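Local coordinates for protein D-mandelate dehydrogenase (Rhodotorula graminis, PDB 2W2L) that probably catalyses the reversible NAD-dependent oxidation of D-mandelate to its 2-oxo acid, as a D-isomer specific 2-hydroxyacid dehydrogenase, at residues V191-A196 with D212-L217; G167-G172 with V226-M231; V6-D11 with F27-A32. All blocks are in the same frame, centred on the assembly; numbering follows the deposited sequence.

Contact 1. Residues V191-A196 with D212-L217; sequences VYYDVA and DSLEEL. With NAD (nicotinamide-adenine-dinucleotide), chain K.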
loop_
_atom_site.group_PDB
_atom_site.type_symbol
_atom_site.label_atom_id
_atom_site.label_comp_id
_atom_site.label_asym_id
_atom_site.label_seq_id
_atom_site.Cartn_x
_atom_site.Cartn_y
_atom_site.Cartn_z
ATOM N N VAL D 191 -9.835 6.831 15.704
ATOM C CA VAL D 191 -10.183 6.624 17.095
ATOM C C VAL D 191 -9.254 5.595 17.622
ATOM O O VAL D 191 -8.878 4.675 16.890
ATOM C CB VAL D 191 -11.671 6.298 17.325
ATOM C CG1 VAL D 191 -12.480 6.914 16.233
ATOM C CG2 VAL D 191 -11.948 4.811 17.466
ATOM N N TYR D 192 -8.840 5.757 18.866
ATOM C CA TYR D 192 -7.898 4.817 19.415
ATOM C C TYR D 192 -8.242 4.425 20.818
ATOM O O TYR D 192 -8.853 5.217 21.567
ATOM C CB TYR D 192 -6.463 5.343 19.376
ATOM C CG TYR D 192 -6.183 6.395 20.402
ATOM C CD1 TYR D 192 -5.455 6.104 21.570
ATOM C CD2 TYR D 192 -6.640 7.695 20.221
ATOM C CE1 TYR D 192 -5.201 7.099 22.545
ATOM C CE2 TYR D 192 -6.386 8.696 21.178
ATOM C CZ TYR D 192 -5.673 8.401 22.329
ATOM O OH TYR D 192 -5.438 9.437 23.226
ATOM N N TYR D 193 -7.856 3.187 21.151
ATOM C CA TYR D 193 -7.805 2.779 22.527
ATOM C C TYR D 193 -6.368 2.548 22.956
ATOM O O TYR D 193 -5.610 1.901 22.237
ATOM C CB TYR D 193 -8.678 1.538 22.814
ATOM C CG TYR D 193 -8.245 0.897 24.130
ATOM C CD1 TYR D 193 -8.739 1.361 25.365
ATOM C CD2 TYR D 193 -7.264 -0.109 24.135
ATOM C CE1 TYR D 193 -8.316 0.798 26.554
ATOM C CE2 TYR D 193 -6.826 -0.653 25.310
ATOM C CZ TYR D 193 -7.352 -0.193 26.521
ATOM O OH TYR D 193 -6.877 -0.783 27.683
ATOM N N ASP D 194 -5.983 3.033 24.134
ATOM C CA ASP D 194 -4.643 2.728 24.657
ATOM C C ASP D 194 -4.499 2.885 26.161
ATOM O O ASP D 194 -5.157 3.722 26.798
ATOM C CB ASP D 194 -3.568 3.578 23.976
ATOM C CG ASP D 194 -2.134 3.031 24.203
ATOM O OD1 ASP D 194 -1.179 3.805 23.988
ATOM O OD2 ASP D 194 -1.956 1.833 24.595
ATOM N N VAL D 195 -3.581 2.108 26.723
ATOM C CA VAL D 195 -3.390 2.107 28.163
ATOM C C VAL D 195 -3.157 3.526 28.685
ATOM O O VAL D 195 -3.446 3.803 29.833
ATOM C CB VAL D 195 -2.260 1.158 28.597
ATOM C CG1 VAL D 195 -2.448 -0.271 27.979
ATOM C CG2 VAL D 195 -0.878 1.749 28.236
ATOM N N ALA D 196 -2.666 4.422 27.842
ATOM C CA ALA D 196 -2.379 5.783 28.292
ATOM C C ALA D 196 -2.684 6.782 27.196
ATOM O O ALA D 196 -2.686 6.460 26.009
ATOM C CB ALA D 196 -0.950 5.903 28.726
ATOM N N ASP D 212 -12.755 4.446 25.680
ATOM C CA ASP D 212 -12.323 3.710 26.895
ATOM C C ASP D 212 -12.106 2.235 26.781
ATOM O O ASP D 212 -11.178 1.750 27.401
ATOM C CB ASP D 212 -13.212 3.984 28.108
ATOM C CG ASP D 212 -13.339 5.463 28.373
ATOM O OD1 ASP D 212 -12.312 6.162 28.178
ATOM O OD2 ASP D 212 -14.459 5.895 28.722
ATOM N N SER D 213 -12.916 1.521 26.006
ATOM C CA SER D 213 -12.768 0.076 25.935
ATOM C C SER D 213 -12.475 -0.363 24.527
ATOM O O SER D 213 -12.646 0.388 23.594
ATOM C CB SER D 213 -14.044 -0.610 26.384
ATOM O OG SER D 213 -15.085 -0.358 25.448
ATOM N N LEU D 214 -12.056 -1.607 24.386
ATOM C CA LEU D 214 -11.829 -2.203 23.129
ATOM C C LEU D 214 -13.178 -2.321 22.380
ATOM O O LEU D 214 -13.286 -2.033 21.166
ATOM C CB LEU D 214 -11.222 -3.558 23.385
ATOM C CG LEU D 214 -9.834 -3.592 23.986
ATOM C CD1 LEU D 214 -9.420 -5.029 24.398
ATOM C CD2 LEU D 214 -8.960 -3.080 22.960
ATOM N N GLU D 215 -14.211 -2.738 23.095
ATOM C CA GLU D 215 -15.531 -2.866 22.487
ATOM C C GLU D 215 -15.958 -1.550 21.831
ATOM O O GLU D 215 -16.601 -1.559 20.788
ATOM C CB GLU D 215 -16.571 -3.373 23.511
ATOM C CG GLU D 215 -18.064 -3.062 23.184
ATOM C CD GLU D 215 -18.660 -1.890 24.019
ATOM O OE1 GLU D 215 -17.966 -1.429 24.985
ATOM O OE2 GLU D 215 -19.815 -1.445 23.715
ATOM N N GLU D 216 -15.584 -0.431 22.432
ATOM C CA GLU D 216 -15.993 0.848 21.889
ATOM C C GLU D 216 -15.252 1.075 20.639
ATOM O O GLU D 216 -15.819 1.530 19.652
ATOM C CB GLU D 216 -15.725 1.997 22.838
ATOM C CG GLU D 216 -16.886 2.185 23.761
ATOM C CD GLU D 216 -16.486 2.565 25.151
ATOM O OE1 GLU D 216 -15.269 2.675 25.420
ATOM O OE2 GLU D 216 -17.400 2.761 25.980
ATOM N N LEU D 217 -13.972 0.745 20.687
ATOM C CA LEU D 217 -13.119 0.914 19.555
ATOM C C LEU D 217 -13.589 0.022 18.417
ATOM O O LEU D 217 -13.732 0.498 17.321
ATOM C CB LEU D 217 -11.671 0.578 19.904
ATOM C CG LEU D 217 -10.858 0.790 18.621
ATOM C CD1 LEU D 217 -9.995 2.083 18.734
ATOM C CD2 LEU D 217 -10.061 -0.374 18.258
HETATM P PA NAD K . 5.828 1.385 21.621
HETATM O O1A NAD K . 6.976 0.695 22.258
HETATM O O2A NAD K . 5.871 2.840 22.040
HETATM O O5B NAD K . 4.470 0.554 21.903
HETATM C C5B NAD K . 3.821 0.452 23.155
HETATM C C4B NAD K . 2.530 1.283 23.099
HETATM O O4B NAD K . 1.357 0.499 23.255
HETATM C C3B NAD K . 2.507 2.357 24.181
HETATM O O3B NAD K . 2.008 3.575 23.680
HETATM C C2B NAD K . 1.535 1.831 25.201
HETATM O O2B NAD K . 0.833 2.915 25.764
HETATM C C1B NAD K . 0.659 0.843 24.437
HETATM N N9A NAD K . 0.496 -0.394 25.226
HETATM C C8A NAD K . 1.446 -0.899 26.098
HETATM N N7A NAD K . 0.970 -2.039 26.649
HETATM C C5A NAD K . -0.264 -2.281 26.133
HETATM C C6A NAD K . -1.162 -3.309 26.380
HETATM N N6A NAD K . -0.955 -4.101 27.437
HETATM N N1A NAD K . -2.382 -3.298 25.730
HETATM C C2A NAD K . -2.696 -2.278 24.841
HETATM N N3A NAD K . -1.791 -1.253 24.605
HETATM C C4A NAD K . -0.587 -1.254 25.243
HETATM O O3 NAD K . 5.810 1.174 20.018
HETATM P PN NAD K . 6.027 -0.245 19.233
HETATM O O1N NAD K . 6.479 0.242 17.924
HETATM O O2N NAD K . 6.932 -1.168 19.980
HETATM O O5D NAD K . 4.612 -1.009 19.027
HETATM C C5D NAD K . 4.376 -2.261 19.648
HETATM C C4D NAD K . 4.175 -3.437 18.690
HETATM O O4D NAD K . 4.842 -3.324 17.429
HETATM C C3D NAD K . 4.743 -4.685 19.352
HETATM O O3D NAD K . 3.836 -5.768 19.401
HETATM C C2D NAD K . 5.852 -5.116 18.432
HETATM O O2D NAD K . 6.122 -6.504 18.546
HETATM C C1D NAD K . 5.331 -4.625 17.081
HETATM N N1N NAD K . 6.376 -4.754 16.019
HETATM C C2N NAD K . 6.081 -5.384 14.830
HETATM C C3N NAD K . 7.059 -5.523 13.819
HETATM C C7N NAD K . 6.785 -6.282 12.537
HETATM O O7N NAD K . 7.890 -6.910 11.906
HETATM N N7N NAD K . 5.539 -6.360 12.031
HETATM C C4N NAD K . 8.352 -5.046 14.044
HETATM C C5N NAD K . 8.654 -4.427 15.254
HETATM C C6N NAD K . 7.663 -4.291 16.233
#

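Contact 2. Residues G167-G172 with V226-M231; sequences GAVGLG and VSVPYM. With NAD (nicotinamide-adenine-dinucleotide), chain K.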
loop_
_atom_site.group_PDB
_atom_site.type_symbol
_atom_site.label_atom_id
_atom_site.label_comp_id
_atom_site.label_asym_id
_atom_site.label_seq_id
_atom_site.Cartn_x
_atom_site.Cartn_y
_atom_site.Cartn_z
ATOM N N GLY D 167 -9.462 2.264 13.468
ATOM C CA GLY D 167 -9.459 2.072 14.914
ATOM C C GLY D 167 -8.141 1.506 15.396
ATOM O O GLY D 167 -7.853 0.303 15.177
ATOM N N ALA D 168 -7.352 2.357 16.036
ATOM C CA ALA D 168 -6.059 1.929 16.545
ATOM C C ALA D 168 -6.133 1.273 17.927
ATOM O O ALA D 168 -6.525 1.912 18.916
ATOM C CB ALA D 168 -5.111 3.085 16.591
ATOM N N VAL D 169 -5.773 -0.007 17.985
ATOM C CA VAL D 169 -5.565 -0.709 19.231
ATOM C C VAL D 169 -4.108 -0.495 19.601
ATOM O O VAL D 169 -3.203 -1.180 19.089
ATOM C CB VAL D 169 -5.856 -2.252 19.066
ATOM C CG1 VAL D 169 -5.404 -3.005 20.296
ATOM C CG2 VAL D 169 -7.314 -2.506 18.866
ATOM N N GLY D 170 -3.877 0.448 20.506
ATOM C CA GLY D 170 -2.500 0.890 20.838
ATOM C C GLY D 170 -2.134 2.163 20.060
ATOM O O GLY D 170 -2.405 2.298 18.862
ATOM N N LEU D 171 -1.518 3.127 20.724
ATOM C CA LEU D 171 -1.090 4.323 20.001
ATOM C C LEU D 171 0.366 4.668 20.361
ATOM O O LEU D 171 0.731 5.861 20.585
ATOM C CB LEU D 171 -2.047 5.498 20.251
ATOM C CG LEU D 171 -1.831 6.596 19.210
ATOM C CD1 LEU D 171 -2.124 6.084 17.808
ATOM C CD2 LEU D 171 -2.677 7.882 19.520
ATOM N N GLY D 172 1.189 3.613 20.420
ATOM C CA GLY D 172 2.649 3.726 20.546
ATOM C C GLY D 172 3.300 4.290 19.299
ATOM O O GLY D 172 2.615 4.695 18.339
ATOM N N VAL D 226 -4.072 -3.322 14.862
ATOM C CA VAL D 226 -3.515 -3.802 16.109
ATOM C C VAL D 226 -2.034 -3.509 16.168
ATOM O O VAL D 226 -1.283 -4.011 15.346
ATOM C CB VAL D 226 -3.739 -5.330 16.240
ATOM C CG1 VAL D 226 -3.212 -5.830 17.560
ATOM C CG2 VAL D 226 -5.192 -5.632 16.163
ATOM N N SER D 227 -1.594 -2.709 17.125
ATOM C CA SER D 227 -0.158 -2.446 17.283
ATOM C C SER D 227 0.146 -2.364 18.756
ATOM O O SER D 227 0.284 -1.286 19.271
ATOM C CB SER D 227 0.264 -1.144 16.586
ATOM O OG SER D 227 1.681 -0.886 16.696
ATOM N N VAL D 228 0.225 -3.504 19.446
ATOM C CA VAL D 228 0.483 -3.517 20.900
ATOM C C VAL D 228 1.705 -4.386 21.243
ATOM O O VAL D 228 2.001 -5.342 20.505
ATOM C CB VAL D 228 -0.715 -4.076 21.730
ATOM C CG1 VAL D 228 -1.843 -3.091 21.806
ATOM C CG2 VAL D 228 -1.159 -5.497 21.238
ATOM N N PRO D 229 2.392 -4.084 22.378
ATOM C CA PRO D 229 3.428 -5.020 22.806
ATOM C C PRO D 229 2.750 -6.356 23.110
ATOM O O PRO D 229 1.554 -6.402 23.469
ATOM C CB PRO D 229 3.962 -4.394 24.113
ATOM C CG PRO D 229 2.903 -3.503 24.584
ATOM C CD PRO D 229 2.267 -2.955 23.326
ATOM N N TYR D 230 3.494 -7.437 22.960
ATOM C CA TYR D 230 2.934 -8.737 23.208
ATOM C C TYR D 230 3.348 -9.200 24.600
ATOM O O TYR D 230 4.511 -9.064 24.969
ATOM C CB TYR D 230 3.418 -9.695 22.138
ATOM C CG TYR D 230 2.927 -11.083 22.344
ATOM C CD1 TYR D 230 1.610 -11.320 22.721
ATOM C CD2 TYR D 230 3.769 -12.175 22.154
ATOM C CE1 TYR D 230 1.152 -12.610 22.919
ATOM C CE2 TYR D 230 3.302 -13.475 22.328
ATOM C CZ TYR D 230 2.003 -13.676 22.717
ATOM O OH TYR D 230 1.535 -14.943 22.916
ATOM N N MET D 231 2.391 -9.702 25.377
ATOM C CA MET D 231 2.644 -10.281 26.714
ATOM C C MET D 231 1.452 -11.166 27.119
ATOM O O MET D 231 0.503 -11.254 26.329
ATOM C CB MET D 231 2.913 -9.171 27.725
ATOM C CG MET D 231 2.428 -7.814 27.284
ATOM S SD MET D 231 1.905 -6.856 28.697
ATOM C CE MET D 231 2.425 -5.209 28.115
HETATM P PA NAD K . 5.828 1.385 21.621
HETATM O O1A NAD K . 6.976 0.695 22.258
HETATM O O2A NAD K . 5.871 2.840 22.040
HETATM O O5B NAD K . 4.470 0.554 21.903
HETATM C C5B NAD K . 3.821 0.452 23.155
HETATM C C4B NAD K . 2.530 1.283 23.099
HETATM O O4B NAD K . 1.357 0.499 23.255
HETATM C C3B NAD K . 2.507 2.357 24.181
HETATM O O3B NAD K . 2.008 3.575 23.680
HETATM C C2B NAD K . 1.535 1.831 25.201
HETATM O O2B NAD K . 0.833 2.915 25.764
HETATM C C1B NAD K . 0.659 0.843 24.437
HETATM N N9A NAD K . 0.496 -0.394 25.226
HETATM C C8A NAD K . 1.446 -0.899 26.098
HETATM N N7A NAD K . 0.970 -2.039 26.649
HETATM C C5A NAD K . -0.264 -2.281 26.133
HETATM C C6A NAD K . -1.162 -3.309 26.380
HETATM N N6A NAD K . -0.955 -4.101 27.437
HETATM N N1A NAD K . -2.382 -3.298 25.730
HETATM C C2A NAD K . -2.696 -2.278 24.841
HETATM N N3A NAD K . -1.791 -1.253 24.605
HETATM C C4A NAD K . -0.587 -1.254 25.243
HETATM O O3 NAD K . 5.810 1.174 20.018
HETATM P PN NAD K . 6.027 -0.245 19.233
HETATM O O1N NAD K . 6.479 0.242 17.924
HETATM O O2N NAD K . 6.932 -1.168 19.980
HETATM O O5D NAD K . 4.612 -1.009 19.027
HETATM C C5D NAD K . 4.376 -2.261 19.648
HETATM C C4D NAD K . 4.175 -3.437 18.690
HETATM O O4D NAD K . 4.842 -3.324 17.429
HETATM C C3D NAD K . 4.743 -4.685 19.352
HETATM O O3D NAD K . 3.836 -5.768 19.401
HETATM C C2D NAD K . 5.852 -5.116 18.432
HETATM O O2D NAD K . 6.122 -6.504 18.546
HETATM C C1D NAD K . 5.331 -4.625 17.081
HETATM N N1N NAD K . 6.376 -4.754 16.019
HETATM C C2N NAD K . 6.081 -5.384 14.830
HETATM C C3N NAD K . 7.059 -5.523 13.819
HETATM C C7N NAD K . 6.785 -6.282 12.537
HETATM O O7N NAD K . 7.890 -6.910 11.906
HETATM N N7N NAD K . 5.539 -6.360 12.031
HETATM C C4N NAD K . 8.352 -5.046 14.044
HETATM C C5N NAD K . 8.654 -4.427 15.254
HETATM C C6N NAD K . 7.663 -4.291 16.233
HETATM O O HOH W 1 0.932 0.674 20.660
#

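Contact 3. Residues V6-D11 with F27-A32; sequences VLLLGD and FEVIPA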
loop_
_atom_site.group_PDB
_atom_site.type_symbol
_atom_site.label_atom_id
_atom_site.label_comp_id
_atom_site.label_asym_id
_atom_site.label_seq_id
_atom_site.Cartn_x
_atom_site.Cartn_y
_atom_site.Cartn_z
ATOM N N VAL D 6 33.705 -9.024 23.792
ATOM C CA VAL D 6 32.308 -9.168 23.378
ATOM C C VAL D 6 31.996 -10.496 22.698
ATOM O O VAL D 6 32.668 -10.872 21.752
ATOM C CB VAL D 6 31.934 -8.045 22.415
ATOM C CG1 VAL D 6 30.527 -8.196 21.983
ATOM C CG2 VAL D 6 32.226 -6.690 23.080
ATOM N N LEU D 7 30.969 -11.194 23.183
ATOM C CA LEU D 7 30.505 -12.427 22.550
ATOM C C LEU D 7 29.486 -12.062 21.457
ATOM O O LEU D 7 28.459 -11.366 21.713
ATOM C CB LEU D 7 29.897 -13.391 23.595
ATOM C CG LEU D 7 29.395 -14.748 23.043
ATOM C CD1 LEU D 7 30.548 -15.648 22.484
ATOM C CD2 LEU D 7 28.464 -15.592 23.946
ATOM N N LEU D 8 29.738 -12.521 20.227
ATOM C CA LEU D 8 28.744 -12.278 19.174
ATOM C C LEU D 8 27.919 -13.508 18.782
ATOM O O LEU D 8 28.451 -14.561 18.433
ATOM C CB LEU D 8 29.318 -11.517 17.983
ATOM C CG LEU D 8 29.704 -12.253 16.734
ATOM C CD1 LEU D 8 29.948 -11.330 15.540
ATOM C CD2 LEU D 8 30.962 -12.943 17.151
ATOM N N LEU D 9 26.605 -13.352 18.881
ATOM C CA LEU D 9 25.691 -14.451 18.600
ATOM C C LEU D 9 25.296 -14.383 17.149
ATOM O O LEU D 9 24.572 -13.462 16.753
ATOM C CB LEU D 9 24.419 -14.352 19.454
ATOM C CG LEU D 9 24.480 -14.127 20.960
ATOM C CD1 LEU D 9 23.101 -14.166 21.422
ATOM C CD2 LEU D 9 25.276 -15.172 21.666
ATOM N N GLY D 10 25.784 -15.343 16.360
ATOM C CA GLY D 10 25.583 -15.348 14.909
ATOM C C GLY D 10 26.485 -14.396 14.141
ATOM O O GLY D 10 27.670 -14.237 14.439
ATOM N N ASP D 11 25.923 -13.724 13.159
ATOM C CA ASP D 11 26.747 -13.126 12.158
ATOM C C ASP D 11 27.414 -11.863 12.547
ATOM O O ASP D 11 26.911 -11.124 13.367
ATOM C CB ASP D 11 25.914 -12.891 10.905
ATOM C CG ASP D 11 25.686 -14.192 10.100
ATOM O OD1 ASP D 11 26.470 -15.151 10.283
ATOM O OD2 ASP D 11 24.726 -14.239 9.289
ATOM N N PHE D 27 37.070 -3.495 20.840
ATOM C CA PHE D 27 36.755 -4.722 21.595
ATOM C C PHE D 27 37.228 -6.021 20.916
ATOM O O PHE D 27 37.303 -6.090 19.698
ATOM C CB PHE D 27 35.225 -4.938 21.693
ATOM C CG PHE D 27 34.481 -3.805 22.291
ATOM C CD1 PHE D 27 33.798 -2.894 21.462
ATOM C CD2 PHE D 27 34.470 -3.634 23.691
ATOM C CE1 PHE D 27 33.107 -1.780 22.052
ATOM C CE2 PHE D 27 33.794 -2.579 24.296
ATOM C CZ PHE D 27 33.093 -1.643 23.501
ATOM N N GLU D 28 37.429 -7.076 21.714
ATOM C CA GLU D 28 37.814 -8.381 21.209
ATOM C C GLU D 28 36.506 -9.099 20.969
ATOM O O GLU D 28 35.823 -9.397 21.912
ATOM C CB GLU D 28 38.655 -9.141 22.246
ATOM C CG GLU D 28 38.983 -10.575 21.827
ATOM C CD GLU D 28 39.630 -11.463 22.918
ATOM O OE1 GLU D 28 39.830 -10.988 24.060
ATOM O OE2 GLU D 28 39.920 -12.667 22.631
ATOM N N VAL D 29 36.135 -9.358 19.717
ATOM C CA VAL D 29 34.831 -9.895 19.435
ATOM C C VAL D 29 35.002 -11.379 19.317
ATOM O O VAL D 29 35.788 -11.813 18.476
ATOM C CB VAL D 29 34.254 -9.348 18.074
ATOM C CG1 VAL D 29 33.073 -10.274 17.474
ATOM C CG2 VAL D 29 33.810 -7.894 18.207
ATOM N N ILE D 30 34.263 -12.160 20.098
ATOM C CA ILE D 30 34.444 -13.592 20.075
ATOM C C ILE D 30 33.280 -14.237 19.352
ATOM O O ILE D 30 32.153 -14.172 19.829
ATOM C CB ILE D 30 34.499 -14.186 21.501
ATOM C CG1 ILE D 30 35.534 -13.468 22.361
ATOM C CG2 ILE D 30 34.731 -15.683 21.463
ATOM C CD1 ILE D 30 35.020 -13.194 23.808
ATOM N N PRO D 31 33.540 -14.937 18.237
ATOM C CA PRO D 31 32.337 -15.529 17.613
ATOM C C PRO D 31 31.718 -16.669 18.450
ATOM O O PRO D 31 32.426 -17.511 18.980
ATOM C CB PRO D 31 32.821 -15.971 16.213
ATOM C CG PRO D 31 34.311 -15.677 16.139
ATOM C CD PRO D 31 34.791 -15.299 17.530
ATOM N N ALA D 32 30.402 -16.691 18.597
ATOM C CA ALA D 32 29.799 -17.741 19.434
ATOM C C ALA D 32 29.875 -19.164 18.884
ATOM O O ALA D 32 29.923 -20.099 19.677
ATOM C CB ALA D 32 28.363 -17.376 19.912
#

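Contact 1. Residues V191-A196 with D212-L217
Y193 and V191 meet L214 and L217 in an apolar helix-on-sheet contact of the NAD-binding domain, where helix 214-220 lies against strand 189-193. L217 comes in nearest to the strand backbone. With its CG anti to the backbone N (chi1 180°), its CD1 methyl reaches the strand 3.4 Å from V191 O and rests against V191 CG2 at 3.6 Å; the V191 and L217 side chains lie alongside each other, running opposite ways. One helical turn earlier, L214 brings its CD2 obliquely to the Y193 ring, 3.6 Å from Y193 CD2. At the CD1/CE1 edge of the ring, D212 O lies near the ring plane, 3.1 Å from Y193 CE1.

The start of the helix is held by a capping box. E216 N donates to S213 OG at 3.1 Å, and S213 N returns a bond to E216 OE1 at 2.7 Å, reaching the carboxylate on its anti side and 30° out of plane.

Just beyond Y193, D194 turns away from the helix to the cofactor, and its OD1 accepts from NAD O2B at 2.8 Å and from NAD O3B at 3.2 Å. One carboxylate oxygen thus takes both hydroxyls of the adenosine ribose, just past the strand residues packed against the helix; a negative charge here would be expected to disfavour a 2'-phosphate, consistent with use of NAD.

Contact 2. Residues G167-G172 with V226-M231
V169 and V226 pair at the centre of the Rossmann sheet, where the parallel strands 165-169 and 223-226 end and open into the loops that hold NAD. S227 N donates to V169 O at 3.0 Å, a nearly straight bond (167° at the hydrogen) that ties the two strand ends together. Past this bond the chains diverge. G170 follows with a positive phi of 97°, and its CA passes 3.9 Å from S227 O, a path open to a residue without a side chain.

V228 links protein packing to cofactor packing through a single methyl. Its CG1, anti to the carbonyl carbon (chi1 -74°), crosses to V169 CG1 at 3.9 Å and also lies 3.3 Å from NAD C2A on the adenine. P229 approaches the same base at its five-membered ring, with P229 CG 3.2 Å from NAD N7A.

A water joins both loops to the ligand. It accepts from G172 N at 3.0 Å and donates to S227 O and to the ribose oxygen NAD O4B, so one molecule bridges a backbone N-H, a carbonyl and the sugar. G172 stands at the N-cap of helix 173-186, and its CA comes within 3.2 Å of NAD O3B. The neighbouring L171 N makes a weak hydrogen bond to D194, which holds the same ribose.

A glycine-rich turn between the first strand and its helix, facing the loop of the adjacent fourth strand across a dinucleotide, is the signature of the Rossmann NAD-binding fold.

Contact 3. Residues V6-D11 with F27-A32
V6 and L8 of strand 5-8 bond to E28, I30 and A32 through their backbones, in parallel pairing with strand 28-31. V6 bonds in both directions: its N donates to E28 O at 2.9 Å, and its O accepts from I30 N at 2.6 Å. L8 repeats the pattern two residues on, with L8 N to I30 O at 3.0 Å and A32 N to L8 O at 2.9 Å. The axes of the short strand segments cross at 33°, 4.6 Å apart at their closest, and the last bond already lies beyond the end of strand 28-31. L7 turns its own backbone bonds the other way, to A54 and I56 of strand 54-57, so strand 5-8 is held along both edges.

Apolar packing occupies both faces. On the face of V6, L8 and V29, V29 CG1 lies 3.8 Å from L8 CD1; the L8 and V29 side chains lie nearly perpendicular, and W20 of helix 17-26 packs on both. At the start of the pair V6 CG2 packs on F27 CB at 3.7 Å. The F27 ring also meets F23 and I324, L328 and L329 of helix 310-329. On the face of L7 and I30, the branch tip L7 CD1 reaches forward to A32 CB at 3.8 Å, and L9 CD2 approaches the same methyl more loosely.

The charged end of E28 is engaged outside the pair, in a salt bridge to R5.

Together these contacts close a beta-alpha-beta unit, strand 5-8, helix 17-26 and strand 28-31: the N and O of V6 and L8 are satisfied by the segment 28-32 and those of L7 bond to strand 54-57, while the branched aliphatic side chains give the sheet two apolar faces.

How the contacts relate
Contact 3 comes first along the chain and belongs to a separate five-stranded parallel sheet, at whose edge strand 28-31 lies. Contacts 1 and 2 follow, within the seven-stranded NAD-binding sheet, contact 1 falling in sequence between the two segments of contact 2. Their centres are 10 Å apart, and neighbouring strands 189-193 and 165-169 join them; both reach the cofactor, contact 1 at the adenosine ribose and contact 2 along a longer stretch of it. Contact 3 is far away, its centre 44 Å from that of contact 1 and 34 Å from that of contact 2. The three therefore sample a two-domain dehydrogenase: a cofactor-binding Rossmann domain and a second alpha/beta domain.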